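Local coordinates for protein deoxyhypusine hydroxylase (Homo sapiens, PDB 4D50) that hydroxylates the deoxyhypusine residue of the translation factor eIF-5A with a diiron centre and molecular oxygen, completing the formation of hypusine, at residues Gln10-Ile15 and Pro42-Trp47; Gln27-Ala32 and Ala57-Glu62; Trp47-Phe52 and Tyr65-Met70; Arg74-Leu79 and Gly101-Pro106. All coordinates share one frame; numbering follows the deposited sequence.

Contact 1 (Gln10-Ile15 and Pro42-Trp47). With GAI (guanidine), chain I; GAI (guanidine), chain G.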
loop_
_atom_site.group_PDB
_atom_site.type_symbol
_atom_site.label_atom_id
_atom_site.label_comp_id
_atom_site.label_asym_id
_atom_site.label_seq_id
_atom_site.Cartn_x
_atom_site.Cartn_y
_atom_site.Cartn_z
ATOM N N GLN A 10 4.478 -2.643 27.650
ATOM C CA GLN A 10 3.401 -3.560 28.001
ATOM C C GLN A 10 2.318 -3.563 26.913
ATOM O O GLN A 10 1.855 -4.639 26.483
ATOM C CB GLN A 10 2.727 -3.166 29.323
ATOM C CG GLN A 10 3.556 -3.442 30.580
ATOM C CD GLN A 10 2.761 -3.324 31.886
ATOM O OE1 GLN A 10 1.658 -2.808 31.940
ATOM N NE2 GLN A 10 3.356 -3.795 32.957
ATOM N N GLU A 11 1.885 -2.377 26.492
ATOM C CA GLU A 11 0.779 -2.293 25.519
ATOM C C GLU A 11 1.232 -2.853 24.161
ATOM O O GLU A 11 0.495 -3.594 23.445
ATOM C CB GLU A 11 0.275 -0.863 25.374
ATOM C CG GLU A 11 -0.492 -0.349 26.581
ATOM C CD GLU A 11 -1.549 -1.366 27.007
ATOM O OE1 GLU A 11 -2.373 -1.758 26.148
ATOM O OE2 GLU A 11 -1.507 -1.807 28.178
ATOM N N VAL A 12 2.448 -2.518 23.784
ATOM C CA VAL A 12 3.050 -3.157 22.611
ATOM C C VAL A 12 3.014 -4.713 22.594
ATOM O O VAL A 12 2.739 -5.343 21.565
ATOM C CB VAL A 12 4.492 -2.640 22.381
ATOM C CG1 VAL A 12 5.223 -3.467 21.331
ATOM C CG2 VAL A 12 4.490 -1.178 21.950
ATOM N N ASP A 13 3.338 -5.352 23.711
ATOM C CA ASP A 13 3.421 -6.810 23.750
ATOM C C ASP A 13 2.052 -7.425 23.706
ATOM O O ASP A 13 1.817 -8.452 23.064
ATOM C CB ASP A 13 4.158 -7.237 25.018
ATOM C CG ASP A 13 5.604 -6.859 24.975
ATOM O OD1 ASP A 13 6.130 -6.587 23.852
ATOM O OD2 ASP A 13 6.239 -6.807 26.068
ATOM N N ALA A 14 1.119 -6.738 24.327
ATOM C CA ALA A 14 -0.292 -7.126 24.342
ATOM C C ALA A 14 -0.909 -7.062 22.967
ATOM O O ALA A 14 -1.574 -8.018 22.541
ATOM C CB ALA A 14 -1.057 -6.209 25.261
ATOM N N ILE A 15 -0.702 -5.928 22.295
ATOM C CA ILE A 15 -1.184 -5.738 20.929
ATOM C C ILE A 15 -0.507 -6.734 19.979
ATOM O O ILE A 15 -1.155 -7.332 19.086
ATOM C CB ILE A 15 -0.967 -4.270 20.478
ATOM C CG1 ILE A 15 -1.832 -3.353 21.352
ATOM C CG2 ILE A 15 -1.300 -4.066 18.983
ATOM C CD1 ILE A 15 -1.318 -1.931 21.452
ATOM N N PRO A 42 11.407 -1.117 18.605
ATOM C CA PRO A 42 11.945 -2.460 18.355
ATOM C C PRO A 42 10.977 -3.556 18.724
ATOM O O PRO A 42 10.878 -4.489 17.962
ATOM C CB PRO A 42 13.214 -2.530 19.198
ATOM C CG PRO A 42 13.227 -1.300 20.052
ATOM C CD PRO A 42 12.186 -0.310 19.567
ATOM N N GLY A 43 10.230 -3.437 19.836
ATOM C CA GLY A 43 9.228 -4.416 20.178
ATOM C C GLY A 43 8.200 -4.516 19.031
ATOM O O GLY A 43 7.837 -5.616 18.549
ATOM N N ALA A 44 7.754 -3.355 18.583
ATOM C CA ALA A 44 6.698 -3.293 17.513
ATOM C C ALA A 44 7.190 -3.926 16.230
ATOM O O ALA A 44 6.531 -4.750 15.614
ATOM C CB ALA A 44 6.286 -1.889 17.283
ATOM N N ILE A 45 8.398 -3.585 15.826
ATOM C CA ILE A 45 8.974 -4.201 14.634
ATOM C C ILE A 45 9.080 -5.736 14.750
ATOM O O ILE A 45 8.774 -6.494 13.797
ATOM C CB ILE A 45 10.327 -3.515 14.316
ATOM C CG1 ILE A 45 10.012 -2.079 13.864
ATOM C CG2 ILE A 45 11.082 -4.232 13.240
ATOM C CD1 ILE A 45 11.182 -1.159 13.616
ATOM N N ALA A 46 9.469 -6.242 15.923
ATOM C CA ALA A 46 9.578 -7.679 16.124
ATOM C C ALA A 46 8.272 -8.440 16.047
ATOM O O ALA A 46 8.234 -9.503 15.453
ATOM C CB ALA A 46 10.273 -7.978 17.453
ATOM N N TRP A 47 7.231 -7.907 16.628
ATOM C CA TRP A 47 5.935 -8.522 16.609
ATOM C C TRP A 47 5.362 -8.508 15.157
ATOM O O TRP A 47 4.752 -9.451 14.732
ATOM C CB TRP A 47 4.977 -7.795 17.537
ATOM C CG TRP A 47 5.154 -8.030 19.013
ATOM C CD1 TRP A 47 5.532 -7.103 19.953
ATOM C CD2 TRP A 47 4.881 -9.239 19.732
ATOM N NE1 TRP A 47 5.526 -7.663 21.209
ATOM C CE2 TRP A 47 5.170 -8.986 21.107
ATOM C CE3 TRP A 47 4.474 -10.516 19.349
ATOM C CZ2 TRP A 47 5.020 -9.958 22.092
ATOM C CZ3 TRP A 47 4.319 -11.500 20.339
ATOM C CH2 TRP A 47 4.616 -11.218 21.692
HETATM C C GAI I . 13.969 0.727 16.441
HETATM N N1 GAI I . 15.145 0.813 16.044
HETATM N N2 GAI I . 13.286 -0.385 16.183
HETATM N N3 GAI I . 13.407 1.765 17.066
HETATM C C GAI G . 11.159 2.496 21.516
HETATM N N1 GAI G . 11.282 1.583 22.363
HETATM N N2 GAI G . 9.943 2.987 21.267
HETATM N N3 GAI G . 12.225 3.017 20.896
#
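Asp-13 and Trp-47 make the one polar link between these two helical segments. Trp-47 NE1 donates to Asp-13 OD1 at 2.9 Å, and the bond is nearly straight, at 169°. OD1 lies at the edge of the indole, almost exactly in the ring plane. The N-H meets the oxygen on its anti side, 23° out of the carboxylate plane. Asp-13 crosses the indole at about a right angle. Its backbone O sits over one ring face, 3.6 Å above the plane and offset toward the rim.

The tighter packing lies at Val-12. Its CG1, set anti to the backbone N (chi1 170°), points into the groove between the helices. There Val-12 CG1 comes within 3.7 Å of Ala-44 N and 3.9 Å of Gly-43 C. Gly-43 has no side chain to hold the valine off. Val-12 CG1 also meets Trp-47 CD1 at 3.9 Å, and the valine packs on Leu-36 of helix 26-39.

The Asp-13 and Trp-47 side is partly open to solvent, though its bond is short. Beyond the contact, Pro-42 and Ile-45 touch a bound guanidine. Helices 3-20 and 42-50 lie side by side at the N-terminal end of the HEAT-like fold, their segments almost parallel with axes 9.4 Å apart. The pairing joins an apolar groove to a directional bond. That bond satisfies the indole N-H and should help to hold the ring.

Contact 2 (Gln27-Ala32 and Ala57-Glu62). With FE (Fe (III) ion), chain D; PER (peroxide ion), chain E.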
loop_
_atom_site.group_PDB
_atom_site.type_symbol
_atom_site.label_atom_id
_atom_site.label_comp_id
_atom_site.label_asym_id
_atom_site.label_seq_id
_atom_site.Cartn_x
_atom_site.Cartn_y
_atom_site.Cartn_z
ATOM N N GLN A 27 -10.022 -8.438 11.354
ATOM C CA GLN A 27 -10.130 -7.012 11.546
ATOM C C GLN A 27 -9.391 -6.604 12.833
ATOM O O GLN A 27 -8.818 -5.522 12.894
ATOM C CB GLN A 27 -11.594 -6.560 11.576
ATOM C CG GLN A 27 -12.382 -7.029 12.808
ATOM C CD GLN A 27 -13.477 -6.049 13.220
ATOM O OE1 GLN A 27 -14.622 -6.434 13.409
ATOM N NE2 GLN A 27 -13.117 -4.779 13.375
ATOM N N ALA A 28 -9.381 -7.481 13.821
ATOM C CA ALA A 28 -8.688 -7.289 15.101
ATOM C C ALA A 28 -7.177 -7.333 14.964
ATOM O O ALA A 28 -6.457 -6.576 15.592
ATOM C CB ALA A 28 -9.118 -8.347 16.093
ATOM N N ARG A 29 -6.703 -8.204 14.098
ATOM C CA ARG A 29 -5.300 -8.250 13.818
ATOM C C ARG A 29 -4.901 -7.051 12.969
ATOM O O ARG A 29 -3.806 -6.533 13.150
ATOM C CB ARG A 29 -4.974 -9.550 13.138
ATOM C CG ARG A 29 -5.412 -10.833 13.925
ATOM C CD ARG A 29 -5.175 -12.077 13.104
ATOM N NE ARG A 29 -3.774 -12.412 13.031
ATOM C CZ ARG A 29 -3.220 -13.334 12.283
ATOM N NH1 ARG A 29 -3.958 -14.114 11.497
ATOM N NH2 ARG A 29 -1.921 -13.552 12.323
ATOM N N PHE A 30 -5.784 -6.517 12.104
ATOM C CA PHE A 30 -5.436 -5.256 11.386
ATOM C C PHE A 30 -5.330 -4.093 12.290
ATOM O O PHE A 30 -4.423 -3.264 12.197
ATOM C CB PHE A 30 -6.449 -4.938 10.260
ATOM C CG PHE A 30 -6.067 -5.541 8.958
ATOM C CD1 PHE A 30 -6.076 -6.908 8.805
ATOM C CD2 PHE A 30 -5.664 -4.741 7.901
ATOM C CE1 PHE A 30 -5.714 -7.489 7.610
ATOM C CE2 PHE A 30 -5.262 -5.322 6.723
ATOM C CZ PHE A 30 -5.298 -6.699 6.573
ATOM N N ARG A 31 -6.248 -4.035 13.234
ATOM C CA ARG A 31 -6.260 -2.986 14.226
ATOM C C ARG A 31 -5.007 -3.042 15.026
ATOM O O ARG A 31 -4.407 -1.995 15.261
ATOM C CB ARG A 31 -7.439 -3.140 15.201
ATOM C CG ARG A 31 -8.694 -2.574 14.656
ATOM C CD ARG A 31 -9.880 -2.903 15.570
ATOM N NE ARG A 31 -11.090 -2.808 14.770
ATOM C CZ ARG A 31 -11.592 -1.655 14.323
ATOM N NH1 ARG A 31 -11.038 -0.483 14.655
ATOM N NH2 ARG A 31 -12.669 -1.667 13.553
ATOM N N ALA A 32 -4.595 -4.228 15.428
ATOM C CA ALA A 32 -3.302 -4.379 16.189
ATOM C C ALA A 32 -2.122 -3.889 15.369
ATOM O O ALA A 32 -1.215 -3.190 15.832
ATOM C CB ALA A 32 -3.115 -5.815 16.592
ATOM N N ALA A 57 -2.131 -13.682 2.661
ATOM C CA ALA A 57 -1.256 -12.776 1.793
ATOM C C ALA A 57 -1.635 -11.319 2.040
ATOM O O ALA A 57 -0.743 -10.426 2.083
ATOM C CB ALA A 57 -1.443 -13.077 0.309
ATOM N N LEU A 58 -2.929 -11.042 2.182
ATOM C CA LEU A 58 -3.449 -9.700 2.550
ATOM C C LEU A 58 -2.777 -9.196 3.838
ATOM O O LEU A 58 -2.153 -8.114 3.858
ATOM C CB LEU A 58 -4.959 -9.671 2.741
ATOM C CG LEU A 58 -5.467 -8.280 3.087
ATOM C CD1 LEU A 58 -5.300 -7.313 1.920
ATOM C CD2 LEU A 58 -6.949 -8.278 3.456
ATOM N N LEU A 59 -2.818 -10.014 4.880
ATOM C CA LEU A 59 -2.204 -9.555 6.125
ATOM C C LEU A 59 -0.701 -9.364 5.931
ATOM O O LEU A 59 -0.156 -8.345 6.286
ATOM C CB LEU A 59 -2.515 -10.520 7.276
ATOM C CG LEU A 59 -1.946 -10.055 8.616
ATOM C CD1 LEU A 59 -2.476 -8.744 9.143
ATOM C CD2 LEU A 59 -2.228 -11.205 9.638
ATOM N N LYS A 60 -0.020 -10.335 5.311
ATOM C CA LYS A 60 1.440 -10.271 5.199
ATOM C C LYS A 60 1.957 -9.053 4.420
ATOM O O LYS A 60 2.948 -8.435 4.787
ATOM C CB LYS A 60 1.989 -11.522 4.561
ATOM C CG LYS A 60 1.992 -12.753 5.457
ATOM C CD LYS A 60 2.747 -13.917 4.806
ATOM C CE LYS A 60 1.980 -14.505 3.657
ATOM N NZ LYS A 60 2.541 -15.771 3.138
ATOM N N HIS A 61 1.257 -8.696 3.383
ATOM C CA HIS A 61 1.636 -7.532 2.593
ATOM C C HIS A 61 1.366 -6.233 3.348
ATOM O O HIS A 61 2.155 -5.274 3.221
ATOM C CB HIS A 61 1.036 -7.624 1.196
ATOM C CG HIS A 61 -0.101 -6.683 0.953
ATOM N ND1 HIS A 61 -1.283 -6.742 1.653
ATOM C CD2 HIS A 61 -0.187 -5.619 0.116
ATOM C CE1 HIS A 61 -2.097 -5.791 1.184
ATOM N NE2 HIS A 61 -1.429 -5.073 0.280
ATOM N N GLU A 62 0.364 -6.212 4.230
ATOM C CA GLU A 62 0.119 -5.020 5.103
ATOM C C GLU A 62 1.284 -4.870 6.151
ATOM O O GLU A 62 1.704 -3.760 6.542
ATOM C CB GLU A 62 -1.201 -5.166 5.792
ATOM C CG GLU A 62 -2.044 -3.913 5.938
ATOM C CD GLU A 62 -2.667 -3.505 4.613
ATOM O OE1 GLU A 62 -3.305 -4.335 3.936
ATOM O OE2 GLU A 62 -2.382 -2.369 4.206
HETATM FE FE FE D . -2.407 -3.796 -1.410
HETATM O O1 PER E . -0.278 -4.760 -2.900
HETATM O O2 PER E . -1.784 -5.038 -3.091
HETATM O O HOH W 1 -0.623 -2.228 -1.577
HETATM O O HOH W 2 -3.112 -2.454 0.128
#
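Phe-30 and Leu-59 are brought together by their first torsions. The phenyl ring is swung to chi1 -90°, which carries its end toward helix 57-70. In Leu-59, CG lies anti to the backbone N (chi1 -178°) and the two methyls fork. Leu-59 CD1 meets Phe-30 CE1 at 3.8 Å as the two side chains slide past each other. Leu-59 CD2 lies over the centre of one face of the Arg-29 guanidinium, 3.5 Å from Arg-29 CZ. The polar edge of that guanidinium stays engaged, with a salt bridge to Asp-54 and a bond from NE to Leu-19 O.

The rim of the Phe-30 ring has two further neighbours near its plane. Leu-58 CG meets Phe-30 CZ at 3.8 Å, and Glu-62 OE1 meets Phe-30 CE2 at 3.5 Å. An oxygen at a ring edge is consistent with a mild attraction to the C-H dipoles. OE1 also lies close to Glu-249.

Within 57-62, His-61 ND1 donates to Leu-58 O at 2.7 Å, in the carbonyl plane and on a lone pair. This sets the imidazole so that His-61 NE2 binds iron at 2.3 Å. His-245, Glu-246, the peroxide and two waters complete that site.

The segments run nearly parallel, 4° apart. Helix 57-70 belongs to the HEAT-like repeats and carries this iron ligand. Helix 3-20 packs on Ala-32, helix 272-289 touches Leu-58, and helix 90-103 lies against His-61.

Contact 3 (Trp47-Phe52 and Tyr65-Met70)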
loop_
_atom_site.group_PDB
_atom_site.type_symbol
_atom_site.label_atom_id
_atom_site.label_comp_id
_atom_site.label_asym_id
_atom_site.label_seq_id
_atom_site.Cartn_x
_atom_site.Cartn_y
_atom_site.Cartn_z
ATOM N N TRP A 47 7.231 -7.907 16.628
ATOM C CA TRP A 47 5.935 -8.522 16.609
ATOM C C TRP A 47 5.362 -8.508 15.157
ATOM O O TRP A 47 4.752 -9.451 14.732
ATOM C CB TRP A 47 4.977 -7.795 17.537
ATOM C CG TRP A 47 5.154 -8.030 19.013
ATOM C CD1 TRP A 47 5.532 -7.103 19.953
ATOM C CD2 TRP A 47 4.881 -9.239 19.732
ATOM N NE1 TRP A 47 5.526 -7.663 21.209
ATOM C CE2 TRP A 47 5.170 -8.986 21.107
ATOM C CE3 TRP A 47 4.474 -10.516 19.349
ATOM C CZ2 TRP A 47 5.020 -9.958 22.092
ATOM C CZ3 TRP A 47 4.319 -11.500 20.339
ATOM C CH2 TRP A 47 4.616 -11.218 21.692
ATOM N N ILE A 48 5.595 -7.434 14.431
ATOM C CA ILE A 48 5.077 -7.304 13.029
ATOM C C ILE A 48 5.811 -8.352 12.183
ATOM O O ILE A 48 5.250 -8.994 11.306
ATOM C CB ILE A 48 5.301 -5.892 12.462
ATOM C CG1 ILE A 48 4.403 -4.844 13.178
ATOM C CG2 ILE A 48 5.034 -5.795 10.966
ATOM C CD1 ILE A 48 4.680 -3.440 12.778
ATOM N N SER A 49 7.113 -8.508 12.487
ATOM C CA SER A 49 8.003 -9.365 11.747
ATOM C C SER A 49 7.655 -10.806 11.985
ATOM O O SER A 49 7.691 -11.606 11.046
ATOM C CB SER A 49 9.462 -9.106 12.206
ATOM O OG SER A 49 9.921 -7.819 11.723
ATOM N N GLN A 50 7.252 -11.098 13.216
ATOM C CA GLN A 50 6.795 -12.433 13.583
ATOM C C GLN A 50 5.566 -12.867 12.784
ATOM O O GLN A 50 5.440 -14.027 12.433
ATOM C CB GLN A 50 6.586 -12.543 15.104
ATOM C CG GLN A 50 6.295 -13.948 15.657
ATOM C CD GLN A 50 6.072 -13.941 17.179
ATOM O OE1 GLN A 50 6.714 -13.207 17.888
ATOM N NE2 GLN A 50 5.065 -14.676 17.652
ATOM N N ALA A 51 4.684 -11.942 12.474
ATOM C CA ALA A 51 3.470 -12.276 11.673
ATOM C C ALA A 51 3.684 -12.667 10.227
ATOM O O ALA A 51 2.715 -13.131 9.570
ATOM C CB ALA A 51 2.461 -11.143 11.782
ATOM N N PHE A 52 4.885 -12.516 9.656
ATOM C CA PHE A 52 5.121 -13.030 8.293
ATOM C C PHE A 52 4.907 -14.560 8.110
ATOM O O PHE A 52 5.019 -15.060 6.967
ATOM C CB PHE A 52 6.493 -12.600 7.749
ATOM C CG PHE A 52 6.518 -11.166 7.255
ATOM C CD1 PHE A 52 5.834 -10.779 6.085
ATOM C CD2 PHE A 52 7.191 -10.188 7.969
ATOM C CE1 PHE A 52 5.860 -9.437 5.679
ATOM C CE2 PHE A 52 7.256 -8.847 7.535
ATOM C CZ PHE A 52 6.580 -8.473 6.375
ATOM N N TYR A 65 3.948 -3.233 4.241
ATOM C CA TYR A 65 3.614 -1.837 4.045
ATOM C C TYR A 65 3.861 -0.978 5.283
ATOM O O TYR A 65 4.507 0.057 5.247
ATOM C CB TYR A 65 2.150 -1.704 3.641
ATOM C CG TYR A 65 1.615 -0.311 3.511
ATOM C CD1 TYR A 65 1.950 0.500 2.433
ATOM C CD2 TYR A 65 0.886 0.265 4.558
ATOM C CE1 TYR A 65 1.462 1.818 2.338
ATOM C CE2 TYR A 65 0.360 1.532 4.456
ATOM C CZ TYR A 65 0.719 2.333 3.395
ATOM O OH TYR A 65 0.172 3.557 3.333
ATOM N N CYS A 66 3.446 -1.502 6.412
ATOM C CA CYS A 66 3.607 -0.832 7.707
ATOM C C CYS A 66 5.075 -0.632 8.032
ATOM O O CYS A 66 5.432 0.455 8.459
ATOM C CB CYS A 66 2.887 -1.528 8.874
ATOM S SG CYS A 66 1.103 -1.287 8.779
ATOM N N LEU A 67 5.931 -1.653 7.796
ATOM C CA LEU A 67 7.360 -1.493 8.130
ATOM C C LEU A 67 7.966 -0.426 7.249
ATOM O O LEU A 67 8.934 0.259 7.621
ATOM C CB LEU A 67 8.112 -2.834 7.936
ATOM C CG LEU A 67 7.721 -3.929 8.980
ATOM C CD1 LEU A 67 8.412 -5.217 8.653
ATOM C CD2 LEU A 67 8.015 -3.502 10.427
ATOM N N GLY A 68 7.481 -0.345 6.029
ATOM C CA GLY A 68 7.945 0.700 5.130
ATOM C C GLY A 68 7.633 2.080 5.698
ATOM O O GLY A 68 8.491 2.982 5.678
ATOM N N GLN A 69 6.393 2.289 6.005
ATOM C CA GLN A 69 5.885 3.584 6.447
ATOM C C GLN A 69 6.499 4.042 7.764
ATOM O O GLN A 69 6.590 5.280 7.992
ATOM C CB GLN A 69 4.326 3.519 6.539
ATOM C CG GLN A 69 3.686 3.214 5.221
ATOM C CD GLN A 69 3.844 4.286 4.205
ATOM O OE1 GLN A 69 3.459 5.387 4.461
ATOM N NE2 GLN A 69 4.389 3.949 3.024
ATOM N N MET A 70 6.935 3.045 8.589
ATOM C CA MET A 70 7.605 3.272 9.860
ATOM C C MET A 70 8.981 3.923 9.697
ATOM O O MET A 70 9.480 4.590 10.599
ATOM C CB MET A 70 7.658 2.017 10.641
ATOM C CG MET A 70 6.279 1.564 11.138
ATOM S SD MET A 70 6.252 -0.134 11.698
ATOM C CE MET A 70 6.799 0.087 13.355
#
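Ser-49 OG hydrogen-bonds to Ile-45 O, one turn back in its own helix. With that bond made, Ser-49 OG lies 4.3 Å from Leu-67 CD1. No hydrogen bond crosses between the two segments, and the rest of the contact is apolar.

Leu-67 is the central group. It slides past Ile-48 in the opposite direction, so the two meet along their flanks. Ile-48 CG2 is 3.8 Å from Leu-67 CD2 and equally close to Leu-67 CG. Both residues have chi1 of -69°. In Ile-48 this places CG2 beside the carbonyl carbon, where it faces the leucine fork, and sends the longer CG1-CD1 branch on toward Met-70. Ile-48 CD1 and Met-70 SD then meet tip to tip at 3.8 Å. The Met-70 chain bends at its last torsion, and CE also stays near the isoleucine methyl.

The other leucine branch serves Phe-52. Leu-67 CD1 approaches the ring at its edge, in the ring plane, 4.0 Å from Phe-52 CE2. The methyl thus meets the rim and not a face. Leu-67 is in this way held between an aliphatic and an aromatic neighbour.

This is HEAT-type packing between successive helices, 42-50 and 57-70. Met-78 of helix 76-84 continues the apolar layer over Ser-49 and Phe-52, and Leu-79 of the same helix meets Leu-67. Helix 26-39 packs on Cys-66.

Contact 4 (Arg74-Leu79 and Gly101-Pro106). With GAI (guanidine), chain I.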
loop_
_atom_site.group_PDB
_atom_site.type_symbol
_atom_site.label_atom_id
_atom_site.label_comp_id
_atom_site.label_asym_id
_atom_site.label_seq_id
_atom_site.Cartn_x
_atom_site.Cartn_y
_atom_site.Cartn_z
ATOM N N ARG A 74 15.751 -0.563 11.246
ATOM C CA ARG A 74 15.753 -1.865 11.967
ATOM C C ARG A 74 14.937 -2.960 11.258
ATOM O O ARG A 74 15.127 -4.111 11.516
ATOM C CB ARG A 74 15.319 -1.755 13.420
ATOM C CG ARG A 74 16.345 -1.014 14.299
ATOM C CD ARG A 74 16.280 -1.382 15.793
ATOM N NE ARG A 74 17.293 -2.376 16.105
ATOM C CZ ARG A 74 18.581 -2.089 16.263
ATOM N NH1 ARG A 74 18.994 -0.817 16.176
ATOM N NH2 ARG A 74 19.464 -3.070 16.494
ATOM N N ALA A 75 14.009 -2.553 10.377
ATOM C CA ALA A 75 13.147 -3.472 9.670
ATOM C C ALA A 75 13.818 -4.040 8.466
ATOM O O ALA A 75 13.231 -4.922 7.781
ATOM C CB ALA A 75 11.833 -2.791 9.266
ATOM N N ILE A 76 15.002 -3.503 8.108
ATOM C CA ILE A 76 15.541 -3.823 6.808
ATOM C C ILE A 76 15.838 -5.288 6.572
ATOM O O ILE A 76 15.532 -5.837 5.527
ATOM C CB ILE A 76 16.790 -2.913 6.510
ATOM C CG1 ILE A 76 16.316 -1.534 6.053
ATOM C CG2 ILE A 76 17.692 -3.525 5.438
ATOM C CD1 ILE A 76 17.408 -0.473 6.024
ATOM N N PRO A 77 16.498 -5.974 7.569
ATOM C CA PRO A 77 16.757 -7.394 7.402
ATOM C C PRO A 77 15.518 -8.265 7.137
ATOM O O PRO A 77 15.555 -9.124 6.308
ATOM C CB PRO A 77 17.461 -7.792 8.712
ATOM C CG PRO A 77 18.065 -6.526 9.167
ATOM C CD PRO A 77 17.081 -5.433 8.802
ATOM N N MET A 78 14.438 -8.012 7.825
ATOM C CA MET A 78 13.211 -8.813 7.689
ATOM C C MET A 78 12.658 -8.537 6.317
ATOM O O MET A 78 12.232 -9.453 5.645
ATOM C CB MET A 78 12.176 -8.432 8.749
ATOM C CG MET A 78 10.913 -9.265 8.681
ATOM S SD MET A 78 11.017 -11.066 8.891
ATOM C CE MET A 78 12.175 -11.370 10.170
ATOM N N LEU A 79 12.696 -7.289 5.900
ATOM C CA LEU A 79 12.081 -6.919 4.568
ATOM C C LEU A 79 12.912 -7.522 3.409
ATOM O O LEU A 79 12.385 -7.947 2.387
ATOM C CB LEU A 79 11.963 -5.430 4.384
ATOM C CG LEU A 79 10.893 -4.785 5.268
ATOM C CD1 LEU A 79 10.999 -3.282 5.348
ATOM C CD2 LEU A 79 9.521 -5.177 4.726
ATOM N N GLY A 101 12.299 0.804 -0.263
ATOM C CA GLY A 101 12.325 2.145 -0.836
ATOM C C GLY A 101 11.820 3.230 0.094
ATOM O O GLY A 101 12.388 4.350 0.112
ATOM N N ALA A 102 10.826 2.877 0.929
ATOM C CA ALA A 102 10.151 3.862 1.751
ATOM C C ALA A 102 10.981 4.231 2.882
ATOM O O ALA A 102 10.977 5.375 3.299
ATOM C CB ALA A 102 8.792 3.348 2.164
ATOM N N ILE A 103 11.736 3.278 3.397
ATOM C CA ILE A 103 12.651 3.539 4.514
ATOM C C ILE A 103 13.766 4.493 4.079
ATOM O O ILE A 103 14.121 5.380 4.848
ATOM C CB ILE A 103 13.223 2.252 5.063
ATOM C CG1 ILE A 103 12.109 1.472 5.778
ATOM C CG2 ILE A 103 14.358 2.498 6.086
ATOM C CD1 ILE A 103 12.460 0.001 6.032
ATOM N N GLY A 104 14.148 4.445 2.817
ATOM C CA GLY A 104 14.970 5.542 2.246
ATOM C C GLY A 104 16.437 5.435 2.563
ATOM O O GLY A 104 17.206 6.384 2.292
ATOM N N ASP A 105 16.850 4.301 3.099
ATOM C CA ASP A 105 18.242 4.082 3.460
ATOM C C ASP A 105 18.994 3.466 2.292
ATOM O O ASP A 105 18.701 2.361 1.873
ATOM C CB ASP A 105 18.287 3.156 4.673
ATOM C CG ASP A 105 19.685 2.955 5.239
ATOM O OD1 ASP A 105 20.709 3.010 4.498
ATOM O OD2 ASP A 105 19.723 2.623 6.432
ATOM N N PRO A 106 20.027 4.154 1.783
ATOM C CA PRO A 106 20.769 3.657 0.602
ATOM C C PRO A 106 21.546 2.332 0.756
ATOM O O PRO A 106 21.999 1.788 -0.226
ATOM C CB PRO A 106 21.712 4.817 0.266
ATOM C CG PRO A 106 21.822 5.632 1.508
ATOM C CD PRO A 106 20.614 5.369 2.374
HETATM C C GAI I . 13.969 0.727 16.441
HETATM N N1 GAI I . 15.145 0.813 16.044
HETATM N N2 GAI I . 13.286 -0.385 16.183
HETATM N N3 GAI I . 13.407 1.765 17.066
#
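Ile-103 and Leu-79 form the closest apolar pair here. Their CD1 methyls reach toward each other, tip to tip, at 3.7 Å. Ile-103 CD1 also meets Ile-76 CG1 at 4.2 Å and Ala-75 CB at 4.3 Å. One methyl group therefore touches three residues of the segment 74-79. Ile-103 is extended at chi2 (164°), which carries CD1 out to them. The side chains of Ile-76 and Ile-103 are oblique to each other.

A second kind of contact sets a methyl against a carboxylate. Ile-76 CD1 lies 3.9 Å from Asp-105 OD2 and 4.0 Å from Asp-105 CB, with the two side chains at about a right angle. The other oxygen, Asp-105 OD1, accepts a hydrogen bond from Glu-107 N. The carboxylate is thus tied to its own loop while OD2 and CB rest against the Ile-76 CD1 methyl.

Polar bonds to the backbone come from outside the segments. Ala-102 O accepts from Gln-71 NE2, and Gly-101 O accepts from Arg-133 NE. Gly-104 then leaves the helix with a positive phi of 81°, which turns the chain toward Asp-105.

Arg-74 belongs to a guanidine pocket, but the modelled approach of guanidine to its side chain is too close to be trusted.

The segments belong to HEAT-like repeats 1 and 2. No hydrogen bond crosses between them. Their union rests on van der Waals contacts of aliphatic side chains, centred on the Ile-103 CD1 methyl, while the polar groups named here find their partners outside the interface.

In the fold
Contacts 2, 3 and 4 are buried, whereas contact 1 lies farther out, about 22 Å from the centre of the chain, and is partly open. Contacts 1 and 3 share helix 42-50 and Trp-47, with Ile-45 packing on Leu-67 and Met-70. Contacts 2 and 3 share helix 57-70 and join where Phe-52 meets Lys-60 O. Contact 4 adjoins contact 3 where Gly-68 O meets Ala-102 CB and Leu-67 O meets Ile-103 CG1. The chemistry follows position. A directional hydrogen bond spans the outer contact 1, apolar side chains dominate contacts 3 and 4, and contact 2 combines charged and aromatic groups beside an iron ligand.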